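Local coordinates for outer membrane protein OMP121 (Bacteroides thetaiotaomicron, PDB 5FQ8), which probably imports nutrients across the outer membrane as a TonB-dependent receptor, a calcium-binding beta-barrel closed by a plug domain, at residues P368-N373 with Y421-E426; V768-P773 with V869-N874; V600-P605 with I676-M681; G935-V940 with F948-M953. One frame throughout, in Å; residues are numbered along the deposited sequence.

Interaction 1: residues P368-N373 with Y421-E426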
loop_
_atom_site.group_PDB
_atom_site.type_symbol
_atom_site.label_atom_id
_atom_site.label_comp_id
_atom_site.label_asym_id
_atom_site.label_seq_id
_atom_site.Cartn_x
_atom_site.Cartn_y
_atom_site.Cartn_z
ATOM N N PRO B 368 2.005 -14.723 -24.752
ATOM C CA PRO B 368 3.140 -13.849 -24.442
ATOM C C PRO B 368 2.925 -12.426 -24.864
ATOM O O PRO B 368 3.454 -11.511 -24.229
ATOM C CB PRO B 368 4.292 -14.483 -25.229
ATOM C CG PRO B 368 3.847 -15.853 -25.555
ATOM C CD PRO B 368 2.373 -15.759 -25.724
ATOM N N TYR B 369 2.174 -12.201 -25.929
ATOM C CA TYR B 369 1.937 -10.832 -26.347
ATOM C C TYR B 369 0.964 -10.129 -25.421
ATOM O O TYR B 369 1.017 -8.904 -25.295
ATOM C CB TYR B 369 1.424 -10.805 -27.777
ATOM C CG TYR B 369 2.404 -11.318 -28.808
ATOM C CD1 TYR B 369 3.363 -10.486 -29.350
ATOM C CD2 TYR B 369 2.351 -12.627 -29.248
ATOM C CE1 TYR B 369 4.237 -10.939 -30.293
ATOM C CE2 TYR B 369 3.222 -13.088 -30.191
ATOM C CZ TYR B 369 4.165 -12.240 -30.715
ATOM O OH TYR B 369 5.038 -12.707 -31.668
ATOM N N TYR B 370 0.068 -10.875 -24.769
ATOM C CA TYR B 370 -0.759 -10.271 -23.735
ATOM C C TYR B 370 0.099 -9.819 -22.566
ATOM O O TYR B 370 -0.027 -8.688 -22.098
ATOM C CB TYR B 370 -1.844 -11.248 -23.261
ATOM C CG TYR B 370 -2.808 -10.597 -22.295
ATOM C CD1 TYR B 370 -2.500 -10.478 -20.947
ATOM C CD2 TYR B 370 -4.007 -10.065 -22.740
ATOM C CE1 TYR B 370 -3.351 -9.857 -20.077
ATOM C CE2 TYR B 370 -4.871 -9.442 -21.866
ATOM C CZ TYR B 370 -4.535 -9.344 -20.541
ATOM O OH TYR B 370 -5.386 -8.720 -19.678
ATOM N N ILE B 371 0.981 -10.689 -22.082
ATOM C CA ILE B 371 1.763 -10.359 -20.896
ATOM C C ILE B 371 2.606 -9.116 -21.134
ATOM O O ILE B 371 2.722 -8.254 -20.257
ATOM C CB ILE B 371 2.633 -11.554 -20.471
ATOM C CG1 ILE B 371 1.764 -12.783 -20.242
ATOM C CG2 ILE B 371 3.384 -11.226 -19.224
ATOM C CD1 ILE B 371 2.547 -14.027 -19.913
ATOM N N LEU B 372 3.198 -8.996 -22.328
ATOM C CA LEU B 372 4.053 -7.852 -22.634
ATOM C C LEU B 372 3.250 -6.577 -22.834
ATOM O O LEU B 372 3.706 -5.487 -22.471
ATOM C CB LEU B 372 4.885 -8.134 -23.882
ATOM C CG LEU B 372 6.024 -9.141 -23.829
ATOM C CD1 LEU B 372 6.302 -9.575 -25.220
ATOM C CD2 LEU B 372 7.239 -8.516 -23.226
ATOM N N ASN B 373 2.057 -6.696 -23.389
ATOM C CA ASN B 373 1.201 -5.553 -23.645
ATOM C C ASN B 373 0.375 -5.109 -22.445
ATOM O O ASN B 373 -0.190 -4.019 -22.493
ATOM C CB ASN B 373 0.263 -5.876 -24.797
ATOM C CG ASN B 373 0.826 -5.466 -26.119
ATOM O OD1 ASN B 373 1.364 -4.377 -26.259
ATOM N ND2 ASN B 373 0.713 -6.339 -27.105
ATOM N N TYR B 421 -8.658 -12.664 -13.299
ATOM C CA TYR B 421 -9.858 -13.398 -12.916
ATOM C C TYR B 421 -11.115 -12.643 -13.318
ATOM O O TYR B 421 -12.015 -13.206 -13.948
ATOM C CB TYR B 421 -9.860 -13.676 -11.416
ATOM C CG TYR B 421 -10.990 -14.573 -10.970
ATOM C CD1 TYR B 421 -10.860 -15.942 -11.012
ATOM C CD2 TYR B 421 -12.186 -14.050 -10.523
ATOM C CE1 TYR B 421 -11.869 -16.767 -10.618
ATOM C CE2 TYR B 421 -13.211 -14.873 -10.131
ATOM C CZ TYR B 421 -13.043 -16.235 -10.183
ATOM O OH TYR B 421 -14.049 -17.080 -9.784
ATOM N N ALA B 422 -11.195 -11.362 -12.965
ATOM C CA ALA B 422 -12.393 -10.598 -13.272
ATOM C C ALA B 422 -12.656 -10.540 -14.762
ATOM O O ALA B 422 -13.805 -10.621 -15.202
ATOM C CB ALA B 422 -12.266 -9.189 -12.719
ATOM N N LEU B 423 -11.599 -10.424 -15.557
ATOM C CA LEU B 423 -11.769 -10.181 -16.977
ATOM C C LEU B 423 -12.102 -11.439 -17.752
ATOM O O LEU B 423 -12.890 -11.393 -18.698
ATOM C CB LEU B 423 -10.505 -9.576 -17.549
ATOM C CG LEU B 423 -10.140 -8.184 -17.110
ATOM C CD1 LEU B 423 -8.755 -7.903 -17.608
ATOM C CD2 LEU B 423 -11.124 -7.262 -17.739
ATOM N N TYR B 424 -11.502 -12.562 -17.402
ATOM C CA TYR B 424 -11.514 -13.673 -18.328
ATOM C C TYR B 424 -11.980 -14.988 -17.736
ATOM O O TYR B 424 -12.115 -15.954 -18.491
ATOM C CB TYR B 424 -10.112 -13.851 -18.957
ATOM C CG TYR B 424 -9.559 -12.583 -19.591
ATOM C CD1 TYR B 424 -10.178 -11.997 -20.683
ATOM C CD2 TYR B 424 -8.429 -11.968 -19.087
ATOM C CE1 TYR B 424 -9.680 -10.841 -21.252
ATOM C CE2 TYR B 424 -7.939 -10.818 -19.643
ATOM C CZ TYR B 424 -8.561 -10.255 -20.723
ATOM O OH TYR B 424 -8.045 -9.097 -21.276
ATOM N N TYR B 425 -12.278 -15.058 -16.439
ATOM C CA TYR B 425 -12.544 -16.360 -15.835
ATOM C C TYR B 425 -13.926 -16.889 -16.187
ATOM O O TYR B 425 -14.065 -18.033 -16.628
ATOM C CB TYR B 425 -12.384 -16.298 -14.325
ATOM C CG TYR B 425 -12.648 -17.637 -13.715
ATOM C CD1 TYR B 425 -11.734 -18.671 -13.863
ATOM C CD2 TYR B 425 -13.823 -17.887 -13.014
ATOM C CE1 TYR B 425 -11.966 -19.903 -13.321
ATOM C CE2 TYR B 425 -14.060 -19.117 -12.463
ATOM C CZ TYR B 425 -13.131 -20.125 -12.625
ATOM O OH TYR B 425 -13.359 -21.360 -12.085
ATOM N N GLU B 426 -14.959 -16.089 -15.973
ATOM C CA GLU B 426 -16.322 -16.567 -16.164
ATOM C C GLU B 426 -16.614 -16.821 -17.634
ATOM O O GLU B 426 -16.491 -15.921 -18.462
ATOM C CB GLU B 426 -17.304 -15.551 -15.618
ATOM C CG GLU B 426 -18.744 -15.887 -15.894
ATOM C CD GLU B 426 -19.655 -14.704 -15.725
ATOM O OE1 GLU B 426 -19.387 -13.870 -14.840
ATOM O OE2 GLU B 426 -20.630 -14.602 -16.493
#
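Y370 and Y424 reach for each other from opposite directions, and their hydroxyls share a hydrogen bond, OH to OH 3.1 Å. The rings approach obliquely, with planes at 84° and centroids 5.7 Å apart. Each hydroxyl lies at the edge of the other ring, near its plane: Y424 OH is 3.2 Å from Y370 CE2, and Y370 OH is 3.3 Å from CE2 of Y424. The Y370 ring is carried out from its helix to Y424 by a first torsion of -174°, which sets CG opposite the backbone N. The two helices, 368-374 and 420-424, are short elements of separate long loops on a TonB-dependent receptor barrel, and the loops join here through side chains, the nearest CA atoms, of Y370 and Y424, being 12.5 Å apart. Replacing Y370 by alanine would probably leave Y424 OH without this hydroxyl mate and open a gap beside its ring edge. L423 borders the pair, its CD1 4.0 Å from Y370 OH, while its CB sits over the centre of one face of the Y424 ring, 3.4 Å above the plane. The calcium ligand T285 has its side chain about 9 Å from that of Y370.

Interaction 2: residues V768-P773 with V869-N874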
loop_
_atom_site.group_PDB
_atom_site.type_symbol
_atom_site.label_atom_id
_atom_site.label_comp_id
_atom_site.label_asym_id
_atom_site.label_seq_id
_atom_site.Cartn_x
_atom_site.Cartn_y
_atom_site.Cartn_z
ATOM N N VAL B 768 20.864 -36.816 -7.339
ATOM C CA VAL B 768 21.401 -37.789 -8.269
ATOM C C VAL B 768 20.681 -39.101 -8.021
ATOM O O VAL B 768 20.031 -39.283 -6.995
ATOM C CB VAL B 768 22.925 -37.950 -8.106
ATOM C CG1 VAL B 768 23.227 -38.607 -6.794
ATOM C CG2 VAL B 768 23.544 -38.718 -9.284
ATOM N N ALA B 769 20.780 -40.012 -8.980
ATOM C CA ALA B 769 20.109 -41.285 -8.805
ATOM C C ALA B 769 20.965 -42.251 -8.006
ATOM O O ALA B 769 22.180 -42.100 -7.890
ATOM C CB ALA B 769 19.742 -41.902 -10.142
ATOM N N GLU B 770 20.299 -43.240 -7.421
ATOM C CA GLU B 770 20.980 -44.253 -6.632
ATOM C C GLU B 770 21.746 -45.213 -7.537
ATOM O O GLU B 770 21.331 -45.513 -8.660
ATOM C CB GLU B 770 19.963 -45.014 -5.782
ATOM C CG GLU B 770 20.566 -46.023 -4.823
ATOM C CD GLU B 770 19.545 -46.849 -4.081
ATOM O OE1 GLU B 770 18.374 -46.887 -4.491
ATOM O OE2 GLU B 770 19.923 -47.466 -3.074
ATOM N N ARG B 771 22.885 -45.682 -7.043
ATOM C CA ARG B 771 23.714 -46.639 -7.763
ATOM C C ARG B 771 24.007 -47.831 -6.867
ATOM O O ARG B 771 24.066 -47.705 -5.643
ATOM C CB ARG B 771 25.040 -46.024 -8.229
ATOM C CG ARG B 771 24.923 -44.739 -9.025
ATOM C CD ARG B 771 24.881 -44.992 -10.514
ATOM N NE ARG B 771 24.652 -43.756 -11.253
ATOM C CZ ARG B 771 24.825 -43.612 -12.562
ATOM N NH1 ARG B 771 25.239 -44.621 -13.307
ATOM N NH2 ARG B 771 24.590 -42.445 -13.121
ATOM N N ASP B 772 24.192 -48.991 -7.477
ATOM C CA ASP B 772 24.579 -50.164 -6.709
ATOM C C ASP B 772 26.073 -50.084 -6.428
ATOM O O ASP B 772 26.763 -49.233 -6.979
ATOM C CB ASP B 772 24.159 -51.432 -7.451
ATOM C CG ASP B 772 24.930 -51.672 -8.722
ATOM O OD1 ASP B 772 25.901 -50.956 -9.012
ATOM O OD2 ASP B 772 24.562 -52.619 -9.439
ATOM N N PRO B 773 26.621 -50.933 -5.555
ATOM C CA PRO B 773 28.038 -50.770 -5.195
ATOM C C PRO B 773 28.959 -50.904 -6.370
ATOM O O PRO B 773 30.160 -50.660 -6.228
ATOM C CB PRO B 773 28.277 -51.887 -4.177
ATOM C CG PRO B 773 26.947 -52.189 -3.629
ATOM C CD PRO B 773 25.998 -52.010 -4.774
ATOM N N VAL B 869 19.777 -56.458 1.097
ATOM C CA VAL B 869 19.870 -55.658 -0.120
ATOM C C VAL B 869 20.444 -56.527 -1.223
ATOM O O VAL B 869 21.517 -57.118 -1.061
ATOM C CB VAL B 869 20.732 -54.400 0.078
ATOM C CG1 VAL B 869 20.683 -53.539 -1.172
ATOM C CG2 VAL B 869 20.264 -53.605 1.281
ATOM N N THR B 870 19.737 -56.586 -2.345
ATOM C CA THR B 870 20.108 -57.414 -3.478
ATOM C C THR B 870 19.817 -56.642 -4.747
ATOM O O THR B 870 18.834 -55.906 -4.805
ATOM C CB THR B 870 19.323 -58.715 -3.498
ATOM O OG1 THR B 870 19.384 -59.323 -2.205
ATOM C CG2 THR B 870 19.893 -59.658 -4.534
ATOM N N TYR B 871 20.653 -56.820 -5.758
ATOM C CA TYR B 871 20.494 -56.106 -7.010
ATOM C C TYR B 871 20.302 -57.091 -8.148
ATOM O O TYR B 871 20.890 -58.173 -8.146
ATOM C CB TYR B 871 21.683 -55.211 -7.254
ATOM C CG TYR B 871 21.832 -54.136 -6.214
ATOM C CD1 TYR B 871 21.079 -52.968 -6.281
ATOM C CD2 TYR B 871 22.730 -54.277 -5.173
ATOM C CE1 TYR B 871 21.218 -51.982 -5.339
ATOM C CE2 TYR B 871 22.872 -53.289 -4.226
ATOM C CZ TYR B 871 22.116 -52.148 -4.313
ATOM O OH TYR B 871 22.275 -51.184 -3.352
ATOM N N VAL B 872 19.468 -56.715 -9.111
ATOM C CA VAL B 872 19.052 -57.590 -10.201
ATOM C C VAL B 872 18.949 -56.766 -11.474
ATOM O O VAL B 872 18.468 -55.632 -11.437
ATOM C CB VAL B 872 17.702 -58.260 -9.888
ATOM C CG1 VAL B 872 17.188 -59.004 -11.097
ATOM C CG2 VAL B 872 17.843 -59.190 -8.721
ATOM N N GLU B 873 19.396 -57.331 -12.597
ATOM C CA GLU B 873 19.252 -56.657 -13.882
ATOM C C GLU B 873 17.819 -56.203 -14.078
ATOM O O GLU B 873 16.877 -56.974 -13.897
ATOM C CB GLU B 873 19.662 -57.569 -15.039
ATOM C CG GLU B 873 19.330 -56.966 -16.408
ATOM C CD GLU B 873 19.605 -57.889 -17.583
ATOM O OE1 GLU B 873 20.454 -58.788 -17.454
ATOM O OE2 GLU B 873 18.960 -57.712 -18.638
ATOM N N ASN B 874 17.660 -54.943 -14.442
ATOM C CA ASN B 874 16.339 -54.374 -14.581
ATOM C C ASN B 874 15.707 -54.808 -15.889
ATOM O O ASN B 874 16.299 -54.663 -16.954
ATOM C CB ASN B 874 16.402 -52.859 -14.519
ATOM C CG ASN B 874 15.129 -52.235 -14.985
ATOM O OD1 ASN B 874 14.047 -52.647 -14.586
ATOM N ND2 ASN B 874 15.238 -51.263 -15.872
#
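E770 makes the first, loose approach to Y871: its OE2 stands 4.4 Å from Y871 OH, and the carboxylate is instead held in a salt bridge to NZ of K862, a lysine that Y871 also touches. R771 turns away, so the next residue to meet the tyrosine is D772, which carries the centre of the contact. Its CB lies directly over one face of the Y871 ring, 3.5 Å from the centroid and only 7° off the ring normal, a CH-pi contact. The carboxylate itself is occupied beyond the ring, OD2 in a salt bridge with R776 NE and OD1 hydrogen-bonded to Q774 N; a chi1 of 68°, with CG between the backbone N and the carbonyl carbon, directs it to these partners. P773 follows at an oblique angle to the same ring, its CD 3.4 Å from Y871 CE2 and 3.9 Å from CZ. Backbone bonds of T870 with I863 and of V872 with N861 tie the tyrosine's strand to its neighbour. The arrangement is thus a strand-to-loop packing: Y871, on edge strand 868-873 of a small three-stranded sheet, hairpin-paired with 859-865, reaches back to the loop that leads into strand 777-778, the third member of this sheet.

Interaction 3: residues V600-P605 with I676-M681; sequences VYMVNP and IFSLAM
An inverse gamma turn centred on S678, near the end of a long barrel strand, provides the place where the side chain of M602 lands. The methyl group does the touching: M602 CE is 3.7 Å from I676 CG2 and equally far from S678 OG, and it passes 4.3 Å from the backbone C of F677. The sulfur adds a looser contact, SD to I676 CG2 at 4.0 Å. M602 runs out extended until its last torsion, where a bend (chi3 74°) turns the methyl in between isoleucine and serine. I676 meets it with its CG2 branch, the two side chains crossing at a slant. In the barrel of this TonB-dependent receptor, strand 661-680 rises into the loop region and pairs with strand 689-693, whereas 600-605 belongs to the loop between strands 582-596 and 607-609. N691 of strand 689-693 joins both segments by polar bonds, its OD1 with S678 OG and its ND2 with the backbone O of M602, so the serine hydroxyl beside the methyl has its own partner. Another protein chain of the assembly packs around this region, its side chains accepting from Y601 N and donating to P605 O.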
loop_
_atom_site.group_PDB
_atom_site.type_symbol
_atom_site.label_atom_id
_atom_site.label_comp_id
_atom_site.label_asym_id
_atom_site.label_seq_id
_atom_site.Cartn_x
_atom_site.Cartn_y
_atom_site.Cartn_z
ATOM N N VAL B 600 24.668 -3.247 8.510
ATOM C CA VAL B 600 24.025 -2.499 9.582
ATOM C C VAL B 600 23.197 -3.420 10.467
ATOM O O VAL B 600 22.624 -4.420 10.008
ATOM C CB VAL B 600 23.147 -1.358 9.046
ATOM C CG1 VAL B 600 23.999 -0.195 8.680
ATOM C CG2 VAL B 600 22.335 -1.824 7.876
ATOM N N TYR B 601 23.131 -3.071 11.751
ATOM C CA TYR B 601 22.174 -3.662 12.671
ATOM C C TYR B 601 22.314 -5.184 12.702
ATOM O O TYR B 601 21.466 -5.926 12.224
ATOM C CB TYR B 601 20.750 -3.269 12.270
ATOM C CG TYR B 601 20.562 -1.839 11.847
ATOM C CD1 TYR B 601 21.104 -0.801 12.575
ATOM C CD2 TYR B 601 19.824 -1.534 10.720
ATOM C CE1 TYR B 601 20.913 0.494 12.187
ATOM C CE2 TYR B 601 19.630 -0.248 10.328
ATOM C CZ TYR B 601 20.175 0.765 11.055
ATOM O OH TYR B 601 19.984 2.061 10.655
ATOM N N MET B 602 23.428 -5.622 13.266
ATOM C CA MET B 602 23.688 -7.039 13.439
ATOM C C MET B 602 24.093 -7.376 14.856
ATOM O O MET B 602 24.424 -8.530 15.129
ATOM C CB MET B 602 24.770 -7.508 12.456
ATOM C CG MET B 602 24.351 -7.350 11.003
ATOM S SD MET B 602 25.530 -7.933 9.800
ATOM C CE MET B 602 25.377 -9.699 9.928
ATOM N N VAL B 603 24.051 -6.413 15.762
ATOM C CA VAL B 603 24.469 -6.604 17.142
ATOM C C VAL B 603 23.279 -6.809 18.072
ATOM O O VAL B 603 23.302 -7.686 18.932
ATOM C CB VAL B 603 25.326 -5.404 17.596
ATOM C CG1 VAL B 603 25.775 -5.585 19.023
ATOM C CG2 VAL B 603 26.505 -5.259 16.685
ATOM N N ASN B 604 22.253 -6.022 17.925
ATOM C CA ASN B 604 21.230 -6.106 18.948
ATOM C C ASN B 604 20.038 -6.896 18.459
ATOM O O ASN B 604 19.726 -6.873 17.272
ATOM C CB ASN B 604 20.757 -4.714 19.356
ATOM C CG ASN B 604 21.871 -3.870 19.876
ATOM O OD1 ASN B 604 22.635 -4.291 20.738
ATOM N ND2 ASN B 604 21.996 -2.678 19.335
ATOM N N PRO B 605 19.349 -7.597 19.351
ATOM C CA PRO B 605 18.180 -8.363 18.927
ATOM C C PRO B 605 17.051 -7.430 18.583
ATOM O O PRO B 605 16.957 -6.319 19.100
ATOM C CB PRO B 605 17.844 -9.213 20.153
ATOM C CG PRO B 605 18.996 -9.079 21.077
ATOM C CD PRO B 605 19.630 -7.774 20.780
ATOM N N ILE B 676 31.907 -10.841 9.244
ATOM C CA ILE B 676 30.635 -10.974 9.944
ATOM C C ILE B 676 29.554 -11.414 8.972
ATOM O O ILE B 676 29.357 -10.808 7.920
ATOM C CB ILE B 676 30.246 -9.657 10.621
ATOM C CG1 ILE B 676 31.154 -9.356 11.796
ATOM C CG2 ILE B 676 28.864 -9.748 11.122
ATOM C CD1 ILE B 676 32.176 -8.338 11.505
ATOM N N PHE B 677 28.815 -12.446 9.346
ATOM C CA PHE B 677 27.891 -13.079 8.426
ATOM C C PHE B 677 26.781 -13.730 9.228
ATOM O O PHE B 677 27.019 -14.216 10.334
ATOM C CB PHE B 677 28.641 -14.104 7.567
ATOM C CG PHE B 677 27.765 -14.940 6.708
ATOM C CD1 PHE B 677 27.213 -14.432 5.564
ATOM C CD2 PHE B 677 27.522 -16.245 7.031
ATOM C CE1 PHE B 677 26.422 -15.196 4.765
ATOM C CE2 PHE B 677 26.724 -17.021 6.238
ATOM C CZ PHE B 677 26.170 -16.489 5.090
ATOM N N SER B 678 25.569 -13.717 8.681
ATOM C CA SER B 678 24.423 -14.348 9.338
ATOM C C SER B 678 24.467 -15.829 9.021
ATOM O O SER B 678 23.882 -16.299 8.048
ATOM C CB SER B 678 23.124 -13.708 8.883
ATOM O OG SER B 678 22.915 -12.470 9.545
ATOM N N LEU B 679 25.148 -16.574 9.884
ATOM C CA LEU B 679 25.438 -17.981 9.649
ATOM C C LEU B 679 24.250 -18.869 9.984
ATOM O O LEU B 679 23.604 -18.688 11.013
ATOM C CB LEU B 679 26.633 -18.395 10.496
ATOM C CG LEU B 679 27.280 -19.717 10.160
ATOM C CD1 LEU B 679 27.665 -19.691 8.710
ATOM C CD2 LEU B 679 28.482 -19.887 11.039
ATOM N N ALA B 680 23.994 -19.863 9.137
ATOM C CA ALA B 680 22.829 -20.723 9.330
ATOM C C ALA B 680 22.919 -21.508 10.631
ATOM O O ALA B 680 24.001 -21.878 11.083
ATOM C CB ALA B 680 22.671 -21.686 8.161
ATOM N N MET B 681 21.759 -21.753 11.235
ATOM C CA MET B 681 21.660 -22.371 12.549
ATOM C C MET B 681 20.375 -23.176 12.624
ATOM O O MET B 681 19.406 -22.895 11.910
ATOM C CB MET B 681 21.679 -21.322 13.647
ATOM C CG MET B 681 22.010 -21.812 15.009
ATOM S SD MET B 681 22.266 -20.379 15.991
ATOM C CE MET B 681 22.770 -21.048 17.510
#

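Interaction 4: residues G935-V940 with F948-M953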
loop_
_atom_site.group_PDB
_atom_site.type_symbol
_atom_site.label_atom_id
_atom_site.label_comp_id
_atom_site.label_asym_id
_atom_site.label_seq_id
_atom_site.Cartn_x
_atom_site.Cartn_y
_atom_site.Cartn_z
ATOM N N GLY B 935 30.515 -4.395 -33.103
ATOM C CA GLY B 935 29.651 -5.499 -32.740
ATOM C C GLY B 935 30.110 -6.097 -31.431
ATOM O O GLY B 935 31.309 -6.273 -31.221
ATOM N N ASN B 936 29.193 -6.392 -30.527
ATOM C CA ASN B 936 29.565 -6.967 -29.248
ATOM C C ASN B 936 28.709 -8.188 -28.963
ATOM O O ASN B 936 27.593 -8.309 -29.472
ATOM C CB ASN B 936 29.424 -5.940 -28.144
ATOM C CG ASN B 936 30.285 -4.740 -28.381
ATOM O OD1 ASN B 936 31.354 -4.845 -28.962
ATOM N ND2 ASN B 936 29.821 -3.582 -27.953
ATOM N N ASN B 937 29.246 -9.091 -28.142
ATOM C CA ASN B 937 28.562 -10.329 -27.784
ATOM C C ASN B 937 28.069 -11.015 -29.058
ATOM O O ASN B 937 26.879 -11.254 -29.250
ATOM C CB ASN B 937 27.419 -10.029 -26.807
ATOM C CG ASN B 937 26.900 -11.270 -26.076
ATOM O OD1 ASN B 937 27.659 -12.114 -25.607
ATOM N ND2 ASN B 937 25.590 -11.366 -25.966
ATOM N N LEU B 938 29.018 -11.293 -29.953
ATOM C CA LEU B 938 28.683 -11.622 -31.330
ATOM C C LEU B 938 28.465 -13.103 -31.560
ATOM O O LEU B 938 27.593 -13.481 -32.342
ATOM C CB LEU B 938 29.774 -11.112 -32.266
ATOM C CG LEU B 938 29.659 -9.639 -32.630
ATOM C CD1 LEU B 938 30.657 -9.283 -33.691
ATOM C CD2 LEU B 938 28.253 -9.355 -33.105
ATOM N N PHE B 939 29.232 -13.956 -30.903
ATOM C CA PHE B 939 29.071 -15.387 -31.099
ATOM C C PHE B 939 29.605 -16.079 -29.861
ATOM O O PHE B 939 30.612 -15.655 -29.306
ATOM C CB PHE B 939 29.814 -15.840 -32.357
ATOM C CG PHE B 939 29.309 -17.112 -32.932
ATOM C CD1 PHE B 939 29.695 -18.329 -32.394
ATOM C CD2 PHE B 939 28.457 -17.098 -34.018
ATOM C CE1 PHE B 939 29.240 -19.520 -32.922
ATOM C CE2 PHE B 939 27.992 -18.284 -34.558
ATOM C CZ PHE B 939 28.387 -19.502 -34.008
ATOM N N VAL B 940 28.921 -17.125 -29.415
ATOM C CA VAL B 940 29.311 -17.830 -28.200
ATOM C C VAL B 940 29.433 -19.311 -28.517
ATOM O O VAL B 940 28.600 -19.869 -29.233
ATOM C CB VAL B 940 28.319 -17.560 -27.055
ATOM C CG1 VAL B 940 26.951 -18.024 -27.441
ATOM C CG2 VAL B 940 28.796 -18.185 -25.779
ATOM N N PHE B 948 21.881 -24.832 -24.575
ATOM C CA PHE B 948 20.715 -24.159 -24.034
ATOM C C PHE B 948 20.906 -22.668 -23.832
ATOM O O PHE B 948 20.069 -21.890 -24.286
ATOM C CB PHE B 948 20.299 -24.833 -22.716
ATOM C CG PHE B 948 20.258 -26.316 -22.801
ATOM C CD1 PHE B 948 19.368 -26.946 -23.640
ATOM C CD2 PHE B 948 21.129 -27.076 -22.070
ATOM C CE1 PHE B 948 19.347 -28.297 -23.736
ATOM C CE2 PHE B 948 21.113 -28.421 -22.168
ATOM C CZ PHE B 948 20.216 -29.041 -22.995
ATOM N N ILE B 949 21.966 -22.238 -23.158
ATOM C CA ILE B 949 22.078 -20.851 -22.742
ATOM C C ILE B 949 23.436 -20.255 -23.068
ATOM O O ILE B 949 24.442 -20.958 -23.182
ATOM C CB ILE B 949 21.847 -20.701 -21.234
ATOM C CG1 ILE B 949 22.886 -21.514 -20.482
ATOM C CG2 ILE B 949 20.481 -21.131 -20.867
ATOM C CD1 ILE B 949 23.010 -21.126 -19.044
ATOM N N ASP B 950 23.456 -18.940 -23.196
ATOM C CA ASP B 950 24.691 -18.192 -23.065
ATOM C C ASP B 950 24.924 -18.100 -21.572
ATOM O O ASP B 950 24.165 -17.428 -20.876
ATOM C CB ASP B 950 24.588 -16.816 -23.726
ATOM C CG ASP B 950 25.688 -15.859 -23.296
ATOM O OD1 ASP B 950 26.603 -16.229 -22.550
ATOM O OD2 ASP B 950 25.634 -14.698 -23.719
ATOM N N PRO B 951 25.934 -18.751 -21.053
ATOM C CA PRO B 951 26.156 -18.771 -19.605
ATOM C C PRO B 951 26.274 -17.420 -18.920
ATOM O O PRO B 951 26.403 -17.392 -17.695
ATOM C CB PRO B 951 27.474 -19.527 -19.489
ATOM C CG PRO B 951 27.466 -20.430 -20.613
ATOM C CD PRO B 951 26.790 -19.725 -21.731
ATOM N N GLU B 952 26.253 -16.310 -19.652
ATOM C CA GLU B 952 26.376 -15.005 -19.022
ATOM C C GLU B 952 24.983 -14.499 -18.653
ATOM O O GLU B 952 24.437 -13.570 -19.249
ATOM C CB GLU B 952 27.099 -14.035 -19.941
ATOM C CG GLU B 952 27.712 -12.874 -19.206
ATOM C CD GLU B 952 28.411 -11.892 -20.106
ATOM O OE1 GLU B 952 28.755 -12.267 -21.237
ATOM O OE2 GLU B 952 28.606 -10.742 -19.668
ATOM N N MET B 953 24.414 -15.132 -17.631
ATOM C CA MET B 953 22.997 -15.010 -17.316
ATOM C C MET B 953 22.764 -15.192 -15.827
ATOM O O MET B 953 23.304 -16.123 -15.227
ATOM C CB MET B 953 22.183 -16.073 -18.044
ATOM C CG MET B 953 21.420 -15.631 -19.229
ATOM S SD MET B 953 20.571 -17.077 -19.805
ATOM C CE MET B 953 19.755 -16.424 -21.230
#
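D950 OD1, which faces V940 CG2 across the contact at 4.4 Å, is gripped twice. The backbone N of E952 bonds to it at 2.9 Å with an N-H...O angle of 159°, closing an Asx turn, and K906 NZ forms a salt bridge with it. The E952 N-H approaches from above the carboxylate plane, 58° out of it. The other oxygen, OD2, is hydrogen-bonded to S972 OG and looks toward N937, whose OD1 is 3.8 Å away and whose ND2 is 4.0 Å away, the amide and carboxylate planes being 36° apart. The two side chains approach from opposite directions. Their separation is that of polar packing, and N937 ND2 is hydrogen-bonded to S973 O. Losing the D950 carboxylate to an alanine here is likely to cost the E952 N-H its acceptor, strip K906 of one of its carboxylate partners, deprive S972 OG of its mate and leave a gap beside N937. E952 extends the charged cluster, OE1 bridging to K906 and R908 and OE2 taking the backbone N of S75, in the plug. N937 marks the corner of strand 928-941, which lies between strands 899-915 and 973-983 of the barrel wall; the loop 948-953 folds back against that wall, with the plug's strand 71-75 at its E952 end.

How the interactions relate
Interaction 4 is the one fully buried contact and the nearest to the chain centre; its chemistry is charged and polar, with a loop set between barrel wall and plug. Interactions 1, 2 and 3 lie farther out and are only partly buried, among the loops and short elements beyond the barrel and at the end of one barrel strand. Their chemistry differs in turn: a hydrogen-bonded aromatic pair in interaction 1, an aspartate CB over a tyrosine face with a proline obliquely beside it in interaction 2, mainly apolar packing in interaction 3. Interactions 3 and 4 both involve long barrel strands, though about 20 Å separates their nearest atoms. Interactions 1 and 4 are closest, about 15 Å between nearest atoms, and none touches another.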